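Local coordinates for GGDEF family protein (Vibrio cholerae, PDB 5GZS) that binds arginine in its periplasmic solute-binding region and, as a diguanylate cyclase of the GGDEF family, probably makes the second messenger cyclic di-GMP, at residues A[89-93]-A[111-115]; A[217-221]-A[425-429]; A[332-338]-A[374-380]. All coordinates share one frame; numbering follows the deposited sequence.

Contact 1: residues A[89-93]-A[111-115]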
ATOM      1  N   LEU A  89      15.328  -2.742   2.400  1.00 55.83           N
ATOM      2  CA  LEU A  89      15.331  -3.125   0.990  1.00 59.12           C
ATOM      3  C   LEU A  89      15.056  -1.944   0.056  1.00 62.16           C
ATOM      4  O   LEU A  89      15.866  -1.645  -0.813  1.00 69.07           O
ATOM      5  CB  LEU A  89      14.306  -4.222   0.740  1.00 54.11           C
ATOM      6  CG  LEU A  89      14.609  -5.521   1.461  1.00 55.56           C
ATOM      7  CD1 LEU A  89      13.395  -6.404   1.455  1.00 59.00           C
ATOM      8  CD2 LEU A  89      15.750  -6.196   0.747  1.00 60.41           C
ATOM      9  N   PRO A  90      13.934  -1.234   0.244  1.00 61.79           N
ATOM     10  CA  PRO A  90      13.718  -0.190  -0.763  1.00 63.88           C
ATOM     11  C   PRO A  90      14.693   0.985  -0.661  1.00 62.44           C
ATOM     12  O   PRO A  90      14.378   2.059  -1.150  1.00 62.98           O
ATOM     13  CB  PRO A  90      12.288   0.274  -0.472  1.00 66.50           C
ATOM     14  CG  PRO A  90      12.128   0.053   1.001  1.00 64.01           C
ATOM     15  CD  PRO A  90      12.902  -1.202   1.303  1.00 60.78           C
ATOM     16  N   GLU A  91      15.851   0.786  -0.040  1.00 63.09           N
ATOM     17  CA  GLU A  91      16.864   1.833   0.055  1.00 63.05           C
ATOM     18  C   GLU A  91      18.165   1.424  -0.624  1.00 64.21           C
ATOM     19  O   GLU A  91      19.189   2.083  -0.454  1.00 69.76           O
ATOM     20  CB  GLU A  91      17.177   2.179   1.510  1.00 59.60           C
ATOM     21  CG  GLU A  91      16.058   2.768   2.325  1.00 64.69           C
ATOM     22  CD  GLU A  91      16.491   2.991   3.777  1.00 74.32           C
ATOM     23  OE1 GLU A  91      16.044   2.226   4.663  1.00 82.70           O
ATOM     24  OE2 GLU A  91      17.296   3.920   4.026  1.00 67.88           O
ATOM     25  N   LEU A  92      18.153   0.333  -1.373  1.00 63.47           N
ATOM     26  CA  LEU A  92      19.411  -0.175  -1.911  1.00 65.22           C
ATOM     27  C   LEU A  92      19.373  -0.238  -3.425  1.00 65.57           C
ATOM     28  O   LEU A  92      18.315  -0.441  -4.020  1.00 61.09           O
ATOM     29  CB  LEU A  92      19.714  -1.562  -1.343  1.00 71.44           C
ATOM     30  CG  LEU A  92      19.209  -1.828   0.077  1.00 65.50           C
ATOM     31  CD1 LEU A  92      19.445  -3.283   0.444  1.00 54.93           C
ATOM     32  CD2 LEU A  92      19.855  -0.875   1.096  1.00 68.28           C
ATOM     33  N   ARG A  93      20.533  -0.058  -4.045  1.00 71.76           N
ATOM     34  CA  ARG A  93      20.653  -0.219  -5.488  1.00 75.63           C
ATOM     35  C   ARG A  93      21.536  -1.434  -5.779  1.00 72.44           C
ATOM     36  O   ARG A  93      21.422  -2.054  -6.833  1.00 72.55           O
ATOM     37  CB  ARG A  93      21.203   1.055  -6.118  1.00 82.26           C
ATOM     38  CG  ARG A  93      20.527   2.326  -5.603  1.00 84.08           C
ATOM     39  CD  ARG A  93      21.554   3.434  -5.500  1.00 91.84           C
ATOM     40  NE  ARG A  93      22.633   3.042  -4.592  1.00 92.26           N
ATOM     41  CZ  ARG A  93      23.926   3.147  -4.884  1.00 94.86           C
ATOM     42  NH1 ARG A  93      24.300   3.619  -6.072  1.00 97.67           N
ATOM     43  NH2 ARG A  93      24.841   2.761  -3.999  1.00 91.53           N
ATOM     44  N   TYR A 111      11.818  -6.553  -5.765  1.00 58.38           N
ATOM     45  CA  TYR A 111      12.567  -5.310  -5.961  1.00 63.85           C
ATOM     46  C   TYR A 111      13.482  -5.357  -7.174  1.00 73.91           C
ATOM     47  O   TYR A 111      14.696  -5.220  -7.030  1.00 82.46           O
ATOM     48  CB  TYR A 111      13.417  -4.995  -4.734  1.00 58.21           C
ATOM     49  CG  TYR A 111      12.652  -4.555  -3.512  1.00 66.57           C
ATOM     50  CD1 TYR A 111      12.130  -3.267  -3.412  1.00 65.96           C
ATOM     51  CD2 TYR A 111      12.477  -5.421  -2.430  1.00 67.47           C
ATOM     52  CE1 TYR A 111      11.443  -2.858  -2.265  1.00 63.13           C
ATOM     53  CE2 TYR A 111      11.791  -5.017  -1.290  1.00 65.11           C
ATOM     54  CZ  TYR A 111      11.281  -3.740  -1.215  1.00 64.52           C
ATOM     55  OH  TYR A 111      10.607  -3.358  -0.080  1.00 71.90           O
ATOM     56  N   PRO A 112      12.913  -5.519  -8.374  1.00 75.33           N
ATOM     57  CA  PRO A 112      13.725  -5.855  -9.554  1.00 74.37           C
ATOM     58  C   PRO A 112      14.816  -4.841  -9.916  1.00 73.96           C
ATOM     59  O   PRO A 112      15.732  -5.201 -10.657  1.00 68.63           O
ATOM     60  CB  PRO A 112      12.684  -5.947 -10.685  1.00 72.82           C
ATOM     61  CG  PRO A 112      11.493  -5.210 -10.187  1.00 75.17           C
ATOM     62  CD  PRO A 112      11.482  -5.387  -8.695  1.00 74.23           C
ATOM     63  N   TYR A 113      14.727  -3.618  -9.385  1.00 74.56           N
ATOM     64  CA  TYR A 113      15.625  -2.523  -9.790  1.00 83.44           C
ATOM     65  C   TYR A 113      16.984  -2.640  -9.133  1.00 80.81           C
ATOM     66  O   TYR A 113      18.016  -2.398  -9.762  1.00 87.89           O
ATOM     67  CB  TYR A 113      15.019  -1.151  -9.470  1.00 91.12           C
ATOM     68  CG  TYR A 113      16.046  -0.036  -9.273  1.00100.84           C
ATOM     69  CD1 TYR A 113      16.665   0.571 -10.368  1.00110.18           C
ATOM     70  CD2 TYR A 113      16.376   0.431  -8.000  1.00102.90           C
ATOM     71  CE1 TYR A 113      17.598   1.595 -10.204  1.00113.54           C
ATOM     72  CE2 TYR A 113      17.310   1.462  -7.822  1.00108.77           C
ATOM     73  CZ  TYR A 113      17.913   2.035  -8.931  1.00114.43           C
ATOM     74  OH  TYR A 113      18.835   3.044  -8.775  1.00116.99           O
ATOM     75  N   ILE A 114      16.985  -2.990  -7.856  1.00 83.16           N
ATOM     76  CA  ILE A 114      18.234  -3.339  -7.203  1.00 79.18           C
ATOM     77  C   ILE A 114      18.991  -4.347  -8.051  1.00 82.82           C
ATOM     78  O   ILE A 114      18.380  -5.237  -8.639  1.00 86.67           O
ATOM     79  CB  ILE A 114      18.023  -3.975  -5.814  1.00 78.01           C
ATOM     80  CG1 ILE A 114      16.803  -3.386  -5.083  1.00 76.71           C
ATOM     81  CG2 ILE A 114      19.281  -3.823  -5.001  1.00 77.37           C
ATOM     82  CD1 ILE A 114      16.725  -3.776  -3.612  1.00 74.20           C
ATOM     83  N   GLN A 115      20.308  -4.257  -8.131  1.00 79.78           N
ATOM     84  CA  GLN A 115      20.930  -5.379  -8.776  1.00 82.71           C
ATOM     85  C   GLN A 115      21.736  -6.162  -7.775  1.00 72.11           C
ATOM     86  O   GLN A 115      22.404  -5.617  -6.895  1.00 69.93           O
ATOM     87  CB  GLN A 115      21.804  -4.985  -9.966  1.00 99.73           C
ATOM     88  CG  GLN A 115      20.891  -4.425 -11.083  1.00105.32           C
ATOM     89  CD  GLN A 115      21.604  -3.912 -12.331  1.00111.49           C
ATOM     90  OE1 GLN A 115      22.771  -3.520 -12.284  1.00111.76           O
ATOM     91  NE2 GLN A 115      20.927  -4.012 -13.477  1.00118.63           N
TER
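Tyr111 and Leu89 meet at about a right angle, with the phenol ring lying against Leu89 and Pro90. The beta carbon of Leu89 sits by one ortho carbon of the phenol, Leu89 CB to Tyr111 CE2 3.3 Å, and its CD1 branch settles against the same atom. The carbonyl carbon of Leu89 lies over one ring face. Pro90 meets the ring near the hydroxyl: its CB comes to Tyr111 CE1 at 3.7 Å and its CD to Tyr111 OH at 3.4 Å. The ring reaches there because Tyr111 CG stands opposite its own carbonyl carbon, chi1 -71°.

Farther along, Ile114 turns all its branches to backbone oxygens. CG1 faces Leu92 O at 3.5 Å and CD1 faces Leu89 O at 3.6 Å, while CG2 lies against the carbonyl of Arg93. Tyr113 runs alongside Arg93 in the same direction, its OH 3.7 Å from Arg93 CG, with ring and guanidinium planes 54° apart. The guanidinium itself leads away, toward a long, weak ion pair with Asp135.

One hydrogen bond ties the two loops, from Gln115 N to Arg93 O at 2.8 Å, nearly straight at the hydrogen (166°). Gln115 also bonds to Val95, so the parallel pairing of strands 94-98 and 115-119 starts here. Helix 103-110 connects them in a beta-alpha-beta crossover and ends just before Tyr111, which opens a type I turn; Leu157 and Leu161 close over Leu89 from neighbouring loops.

Contact 2: residues A[217-221]-A[425-429]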
ATOM      1  N   GLU A 217      28.547   2.007  24.108  1.00 27.94           N
ATOM      2  CA  GLU A 217      29.419   2.826  23.254  1.00 41.69           C
ATOM      3  C   GLU A 217      28.953   4.275  23.149  1.00 41.29           C
ATOM      4  O   GLU A 217      29.749   5.149  22.831  1.00 48.86           O
ATOM      5  CB  GLU A 217      29.538   2.248  21.847  1.00 50.29           C
ATOM      6  CG  GLU A 217      30.406   1.013  21.768  1.00 63.73           C
ATOM      7  CD  GLU A 217      30.427   0.404  20.382  1.00 77.28           C
ATOM      8  OE1 GLU A 217      29.913   1.045  19.435  1.00 81.76           O
ATOM      9  OE2 GLU A 217      30.964  -0.714  20.242  1.00 85.95           O
ATOM     10  N   SER A 218      27.678   4.543  23.416  1.00 44.64           N
ATOM     11  CA  SER A 218      27.177   5.904  23.275  1.00 38.93           C
ATOM     12  C   SER A 218      27.642   6.704  24.472  1.00 38.23           C
ATOM     13  O   SER A 218      27.773   7.925  24.422  1.00 30.82           O
ATOM     14  CB  SER A 218      25.651   5.934  23.182  1.00 33.50           C
ATOM     15  OG  SER A 218      25.067   5.863  24.472  1.00 38.89           O
ATOM     16  N   GLY A 219      27.873   6.004  25.572  1.00 34.14           N
ATOM     17  CA  GLY A 219      28.421   6.673  26.731  1.00 35.24           C
ATOM     18  C   GLY A 219      27.386   7.493  27.448  1.00 28.82           C
ATOM     19  O   GLY A 219      27.719   8.438  28.144  1.00 54.08           O
ATOM     20  N   LEU A 220      26.122   7.154  27.257  1.00 36.99           N
ATOM     21  CA  LEU A 220      25.083   7.866  27.967  1.00 40.73           C
ATOM     22  C   LEU A 220      24.952   7.225  29.348  1.00 41.50           C
ATOM     23  O   LEU A 220      25.270   6.060  29.535  1.00 47.55           O
ATOM     24  CB  LEU A 220      23.751   7.854  27.189  1.00 38.51           C
ATOM     25  CG  LEU A 220      22.924   6.571  27.161  1.00 38.63           C
ATOM     26  CD1 LEU A 220      22.060   6.469  28.402  1.00 31.96           C
ATOM     27  CD2 LEU A 220      22.069   6.516  25.904  1.00 33.07           C
ATOM     28  N   ASN A 221      24.467   8.001  30.305  1.00 43.37           N
ATOM     29  CA  ASN A 221      24.343   7.567  31.677  1.00 35.31           C
ATOM     30  C   ASN A 221      23.086   6.740  31.917  1.00 36.60           C
ATOM     31  O   ASN A 221      22.051   7.293  32.258  1.00 46.91           O
ATOM     32  CB  ASN A 221      24.369   8.800  32.586  1.00 36.03           C
ATOM     33  CG  ASN A 221      24.241   8.458  34.050  1.00 35.74           C
ATOM     34  OD1 ASN A 221      24.152   7.299  34.435  1.00 29.86           O
ATOM     35  ND2 ASN A 221      24.249   9.482  34.881  1.00 42.51           N
ATOM     36  N   THR A 425      21.222  11.513  21.113  1.00 29.82           N
ATOM     37  CA  THR A 425      21.775  10.174  21.165  1.00 29.28           C
ATOM     38  C   THR A 425      20.630   9.197  21.340  1.00 38.78           C
ATOM     39  O   THR A 425      20.643   8.100  20.777  1.00 44.86           O
ATOM     40  CB  THR A 425      22.813  10.016  22.312  1.00 29.23           C
ATOM     41  OG1 THR A 425      24.029  10.676  21.952  1.00 50.42           O
ATOM     42  CG2 THR A 425      23.125   8.554  22.573  1.00 28.50           C
ATOM     43  N   LEU A 426      19.621   9.594  22.110  1.00 37.04           N
ATOM     44  CA  LEU A 426      18.527   8.671  22.381  1.00 33.60           C
ATOM     45  C   LEU A 426      17.767   8.323  21.102  1.00 29.56           C
ATOM     46  O   LEU A 426      17.546   7.155  20.829  1.00 27.56           O
ATOM     47  CB  LEU A 426      17.565   9.246  23.424  1.00 29.92           C
ATOM     48  CG  LEU A 426      18.119   9.160  24.847  1.00 35.81           C
ATOM     49  CD1 LEU A 426      17.143   9.788  25.866  1.00 26.72           C
ATOM     50  CD2 LEU A 426      18.534   7.715  25.225  1.00 25.97           C
ATOM     51  N   ALA A 427      17.385   9.336  20.327  1.00 28.84           N
ATOM     52  CA  ALA A 427      16.457   9.153  19.209  1.00 32.04           C
ATOM     53  C   ALA A 427      16.874   8.058  18.197  1.00 29.03           C
ATOM     54  O   ALA A 427      16.053   7.207  17.877  1.00 28.70           O
ATOM     55  CB  ALA A 427      16.227  10.505  18.486  1.00 29.91           C
ATOM     56  N   PRO A 428      18.139   8.058  17.702  1.00 28.96           N
ATOM     57  CA  PRO A 428      18.544   6.962  16.797  1.00 30.99           C
ATOM     58  C   PRO A 428      18.522   5.607  17.461  1.00 31.58           C
ATOM     59  O   PRO A 428      18.169   4.626  16.808  1.00 37.31           O
ATOM     60  CB  PRO A 428      19.983   7.311  16.412  1.00 29.49           C
ATOM     61  CG  PRO A 428      20.075   8.768  16.618  1.00 34.65           C
ATOM     62  CD  PRO A 428      19.195   9.084  17.800  1.00 30.26           C
ATOM     63  N   LEU A 429      18.904   5.558  18.734  1.00 27.24           N
ATOM     64  CA  LEU A 429      18.846   4.320  19.498  1.00 26.40           C
ATOM     65  C   LEU A 429      17.410   3.832  19.602  1.00 35.52           C
ATOM     66  O   LEU A 429      17.137   2.640  19.402  1.00 44.56           O
ATOM     67  CB  LEU A 429      19.451   4.514  20.887  1.00 26.03           C
ATOM     68  CG  LEU A 429      20.953   4.766  20.815  1.00 26.59           C
ATOM     69  CD1 LEU A 429      21.508   5.297  22.132  1.00 26.48           C
ATOM     70  CD2 LEU A 429      21.651   3.464  20.371  1.00 26.51           C
TER
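Ser218, in the last turn of helix 189-218, faces Thr425 of helix 421-435 with their CA atoms 7.2 Å apart, just before the chain leaves the first helix through Gly219 at positive phi (76°).

Three side chains of the second helix receive two from the first segment. Thr425 offers its methyl, which touches Ser218 at Thr425 CG2 to Ser218 CB, 3.7 Å; Thr425 CG2 is placed on the far side of CB from the backbone N, and OG1 takes the position beside that N. Beyond this pair, Leu220 brings a single methyl, CD2, against three residues of the helix. It meets Leu426 CD2 at 3.8 Å, the two side chains crossing at about a right angle, and meets Leu429 CD1 at 4.0 Å with the two chains reaching toward each other tip to tip. The same Leu220 CD2 also lies 4.0 Å from Thr425 CG2. Leu220 gets it there by setting CG between its backbone N and carbonyl carbon (chi1 75°). Leu262 lies against both Leu220 and Leu426, and Leu260 against Leu429, extending the apolar patch.

The hydroxyl of Ser218 works within its own chain. It accepts from Leu220 N at 3.2 Å from Ser218 OG, which makes an ST turn, and it is also hydrogen-bonded to Val215 O. That turn probably helps set the path of the chain into Leu220.

No hydrogen bond or salt bridge crosses between the segments. With the Ser218 hydroxyl bonded on its own side, apolar contacts of Ser218 CB and the threonine and leucine methyls join the end of helix 189-218 and the loop after it to helix 421-435, over a small patch of about 154 Å², so what holds them is shape and hydrophobicity rather than directional bonding.

Contact 3: residues A[332-338]-A[374-380]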
ATOM      1  N   LEU A 332     -13.999  19.395  -1.540  1.00 58.50           N
ATOM      2  CA  LEU A 332     -14.668  20.071  -0.410  1.00 58.51           C
ATOM      3  C   LEU A 332     -14.438  21.579  -0.391  1.00 68.63           C
ATOM      4  O   LEU A 332     -14.540  22.237   0.651  1.00 58.35           O
ATOM      5  CB  LEU A 332     -14.225  19.481   0.928  1.00 56.81           C
ATOM      6  CG  LEU A 332     -15.342  18.595   1.479  1.00 58.59           C
ATOM      7  CD1 LEU A 332     -15.889  17.717   0.373  1.00 58.57           C
ATOM      8  CD2 LEU A 332     -14.879  17.749   2.590  1.00 55.82           C
ATOM      9  N   VAL A 333     -14.169  22.105  -1.580  1.00 62.90           N
ATOM     10  CA  VAL A 333     -13.721  23.467  -1.801  1.00 59.89           C
ATOM     11  C   VAL A 333     -14.676  24.507  -1.229  1.00 60.84           C
ATOM     12  O   VAL A 333     -14.291  25.653  -0.955  1.00 60.73           O
ATOM     13  CB  VAL A 333     -13.531  23.688  -3.316  1.00 61.10           C
ATOM     14  CG1 VAL A 333     -14.876  23.650  -4.046  1.00 63.08           C
ATOM     15  CG2 VAL A 333     -12.809  24.963  -3.584  1.00 61.18           C
ATOM     16  N   ALA A 334     -15.928  24.099  -1.047  1.00 61.88           N
ATOM     17  CA  ALA A 334     -16.955  25.016  -0.582  1.00 66.44           C
ATOM     18  C   ALA A 334     -17.725  24.460   0.604  1.00 62.93           C
ATOM     19  O   ALA A 334     -18.737  25.022   1.000  1.00 78.31           O
ATOM     20  CB  ALA A 334     -17.915  25.357  -1.717  1.00 65.20           C
ATOM     21  N   GLU A 335     -17.260  23.352   1.160  1.00 61.54           N
ATOM     22  CA  GLU A 335     -17.827  22.843   2.402  1.00 66.00           C
ATOM     23  C   GLU A 335     -17.097  23.439   3.613  1.00 67.55           C
ATOM     24  O   GLU A 335     -15.915  23.795   3.537  1.00 58.66           O
ATOM     25  CB  GLU A 335     -17.755  21.313   2.452  1.00 62.47           C
ATOM     26  CG  GLU A 335     -18.561  20.600   1.379  1.00 62.03           C
ATOM     27  CD  GLU A 335     -20.061  20.593   1.647  1.00 64.99           C
ATOM     28  OE1 GLU A 335     -20.823  20.230   0.725  1.00 65.39           O
ATOM     29  OE2 GLU A 335     -20.481  20.931   2.772  1.00 63.87           O
ATOM     30  N   ARG A 336     -17.807  23.537   4.731  1.00 60.22           N
ATOM     31  CA  ARG A 336     -17.225  24.071   5.948  1.00 62.95           C
ATOM     32  C   ARG A 336     -16.456  22.981   6.678  1.00 64.51           C
ATOM     33  O   ARG A 336     -17.051  22.010   7.145  1.00 71.50           O
ATOM     34  CB  ARG A 336     -18.310  24.649   6.854  1.00 60.40           C
ATOM     35  CG  ARG A 336     -19.067  25.830   6.265  1.00 62.20           C
ATOM     36  CD  ARG A 336     -19.890  26.533   7.334  1.00 66.39           C
ATOM     37  NE  ARG A 336     -21.303  26.587   6.992  1.00 67.74           N
ATOM     38  CZ  ARG A 336     -22.239  25.772   7.476  1.00 76.78           C
ATOM     39  NH1 ARG A 336     -21.933  24.816   8.347  1.00 65.08           N
ATOM     40  NH2 ARG A 336     -23.501  25.922   7.079  1.00 83.92           N
ATOM     41  N   ILE A 337     -15.140  23.124   6.763  1.00 55.80           N
ATOM     42  CA  ILE A 337     -14.348  22.118   7.442  1.00 54.13           C
ATOM     43  C   ILE A 337     -13.842  22.647   8.760  1.00 57.66           C
ATOM     44  O   ILE A 337     -13.245  23.726   8.830  1.00 67.53           O
ATOM     45  CB  ILE A 337     -13.160  21.639   6.600  1.00 52.99           C
ATOM     46  CG1 ILE A 337     -13.651  20.813   5.398  1.00 53.81           C
ATOM     47  CG2 ILE A 337     -12.241  20.786   7.447  1.00 51.24           C
ATOM     48  CD1 ILE A 337     -12.677  20.766   4.271  1.00 53.40           C
ATOM     49  N   GLY A 338     -14.085  21.890   9.818  1.00 57.47           N
ATOM     50  CA  GLY A 338     -13.628  22.309  11.121  1.00 60.22           C
ATOM     51  C   GLY A 338     -12.356  21.616  11.535  1.00 61.78           C
ATOM     52  O   GLY A 338     -12.278  20.382  11.501  1.00 62.69           O
ATOM     53  N   LYS A 374     -24.367  22.044  13.477  1.00 71.48           N
ATOM     54  CA  LYS A 374     -24.369  22.471  12.062  1.00 70.16           C
ATOM     55  C   LYS A 374     -23.630  23.801  11.828  1.00 75.30           C
ATOM     56  O   LYS A 374     -23.817  24.460  10.799  1.00 73.53           O
ATOM     57  CB  LYS A 374     -25.798  22.588  11.519  1.00 69.76           C
ATOM     58  CG  LYS A 374     -26.591  21.291  11.524  1.00 70.67           C
ATOM     59  CD  LYS A 374     -28.046  21.540  11.148  1.00 77.02           C
ATOM     60  CE  LYS A 374     -28.917  20.316  11.405  1.00 81.39           C
ATOM     61  NZ  LYS A 374     -28.599  19.186  10.483  1.00 82.76           N
ATOM     62  N   GLU A 375     -22.807  24.190  12.800  1.00 71.51           N
ATOM     63  CA  GLU A 375     -21.854  25.287  12.656  1.00 75.04           C
ATOM     64  C   GLU A 375     -20.918  25.002  11.489  1.00 74.18           C
ATOM     65  O   GLU A 375     -20.467  25.910  10.785  1.00 70.26           O
ATOM     66  CB  GLU A 375     -21.036  25.446  13.941  1.00 81.67           C
ATOM     67  CG  GLU A 375     -21.322  26.699  14.750  1.00 83.59           C
ATOM     68  CD  GLU A 375     -20.262  26.944  15.799  1.00 77.44           C
ATOM     69  OE1 GLU A 375     -19.199  27.495  15.434  1.00 75.98           O
ATOM     70  OE2 GLU A 375     -20.487  26.591  16.980  1.00 76.52           O
ATOM     71  N   VAL A 376     -20.649  23.707  11.315  1.00 75.31           N
ATOM     72  CA  VAL A 376     -19.710  23.179  10.341  1.00 71.52           C
ATOM     73  C   VAL A 376     -20.249  21.836   9.794  1.00 69.80           C
ATOM     74  O   VAL A 376     -21.137  21.217  10.399  1.00 66.71           O
ATOM     75  CB  VAL A 376     -18.321  22.990  10.981  1.00 70.81           C
ATOM     76  CG1 VAL A 376     -18.274  21.712  11.811  1.00 63.57           C
ATOM     77  CG2 VAL A 376     -17.214  23.043   9.940  1.00 74.16           C
ATOM     78  N   ASP A 377     -19.723  21.389   8.656  1.00 67.05           N
ATOM     79  CA  ASP A 377     -20.284  20.220   7.974  1.00 66.82           C
ATOM     80  C   ASP A 377     -19.386  18.987   7.939  1.00 66.33           C
ATOM     81  O   ASP A 377     -19.893  17.863   7.849  1.00 66.59           O
ATOM     82  CB  ASP A 377     -20.651  20.595   6.553  1.00 63.34           C
ATOM     83  CG  ASP A 377     -21.657  21.724   6.495  1.00 68.50           C
ATOM     84  OD1 ASP A 377     -22.869  21.423   6.486  1.00 69.51           O
ATOM     85  OD2 ASP A 377     -21.238  22.905   6.451  1.00 65.98           O
ATOM     86  N   TYR A 378     -18.069  19.206   7.984  1.00 57.40           N
ATOM     87  CA  TYR A 378     -17.060  18.139   7.989  1.00 56.69           C
ATOM     88  C   TYR A 378     -15.927  18.523   8.928  1.00 57.57           C
ATOM     89  O   TYR A 378     -15.427  19.648   8.873  1.00 62.14           O
ATOM     90  CB  TYR A 378     -16.471  17.879   6.588  1.00 58.30           C
ATOM     91  CG  TYR A 378     -17.433  17.358   5.521  1.00 63.44           C
ATOM     92  CD1 TYR A 378     -18.135  18.225   4.702  1.00 58.71           C
ATOM     93  CD2 TYR A 378     -17.599  15.997   5.317  1.00 66.18           C
ATOM     94  CE1 TYR A 378     -18.995  17.744   3.728  1.00 64.67           C
ATOM     95  CE2 TYR A 378     -18.453  15.510   4.350  1.00 58.60           C
ATOM     96  CZ  TYR A 378     -19.154  16.382   3.557  1.00 60.87           C
ATOM     97  OH  TYR A 378     -20.011  15.888   2.584  1.00 61.91           O
ATOM     98  N   ILE A 379     -15.511  17.594   9.783  1.00 61.56           N
ATOM     99  CA  ILE A 379     -14.376  17.846  10.661  1.00 56.59           C
ATOM    100  C   ILE A 379     -13.350  16.739  10.478  1.00 56.09           C
ATOM    101  O   ILE A 379     -13.702  15.619  10.094  1.00 57.42           O
ATOM    102  CB  ILE A 379     -14.807  17.943  12.134  1.00 51.30           C
ATOM    103  CG1 ILE A 379     -15.151  16.566  12.688  1.00 51.09           C
ATOM    104  CG2 ILE A 379     -16.013  18.864  12.281  1.00 53.16           C
ATOM    105  CD1 ILE A 379     -15.816  16.609  14.041  1.00 54.51           C
ATOM    106  N   VAL A 380     -12.081  17.048  10.726  1.00 56.24           N
ATOM    107  CA  VAL A 380     -11.026  16.085  10.450  1.00 47.01           C
ATOM    108  C   VAL A 380     -10.661  15.264  11.673  1.00 56.25           C
ATOM    109  O   VAL A 380     -10.179  15.785  12.675  1.00 53.40           O
ATOM    110  CB  VAL A 380      -9.740  16.749   9.942  1.00 45.95           C
ATOM    111  CG1 VAL A 380      -8.709  15.674   9.609  1.00 44.72           C
ATOM    112  CG2 VAL A 380     -10.013  17.608   8.740  1.00 47.08           C
TER
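The Tyr378 ring carries Leu332 on one face and Glu335 at its edge. With Tyr378 CG beside its backbone N (chi1 -64°), the ring is carried over to Leu332, whose CD2 stands 4.0 Å from the centroid of the Tyr378 ring in a CH-pi contact. Glu335 OE2 approaches Tyr378 CE1 at 3.6 Å, its carboxylate turned steeply to the ring; that oxygen is held by a hydrogen bond to Tyr321. The guanidinium of Arg336 has Asp377 OD2 over one face and Val376 CA at its edge. Arg336 NH1 to Asp377 OD2 is a 2.8 Å salt bridge made by charge alone, since no N-H points at the oxygen. The other oxygen, Asp377 OD1, is paired with Arg318, and the two arginines probably help keep Asp377 ionised beside Glu335.

Arg336 O accepts two backbone bonds, from Asp377 N and, nearly straight along the carbonyl, from Tyr378 N, each 3.1 Å from Arg336 O. Gly338 N then bonds to Tyr378 O at 2.8 Å, and the parallel pairing continues through a weak bond from Val380 N to Gly338 O. Val376 CG2 lies beside Gly338 N at 3.3 Å.

Strand 337-340 lies between 359-361 and 378-382, whose far side meets strand 312-318. Helix 344-352 packs on Ile337 and Val380, helix 364-372 on Val376 and Ile379: beta-alpha-beta crossovers, as in family 3 solute-binding proteins.

In the fold
Contact 3 is the most buried of the three, joining two neighbouring strands of one sheet by backbone bonds, a salt bridge and apolar packing. Contact 1 is partly buried and also begins a strand pairing, but with a single backbone bond, its bulk mostly Tyr111 and Ile114 packed on loop 89-93. Contact 2, likewise partly buried, joins a helix end and the loop after it to another helix through apolar side-chain contacts, with no polar bond across. Contacts 1 and 3 belong to separate solute-binding regions of the chain, their centres about 43 Å apart. Contact 2 brings residues 204 apart in sequence together, and contact 3 is nested inside the loop it closes, whereas contact 1 closes before it opens.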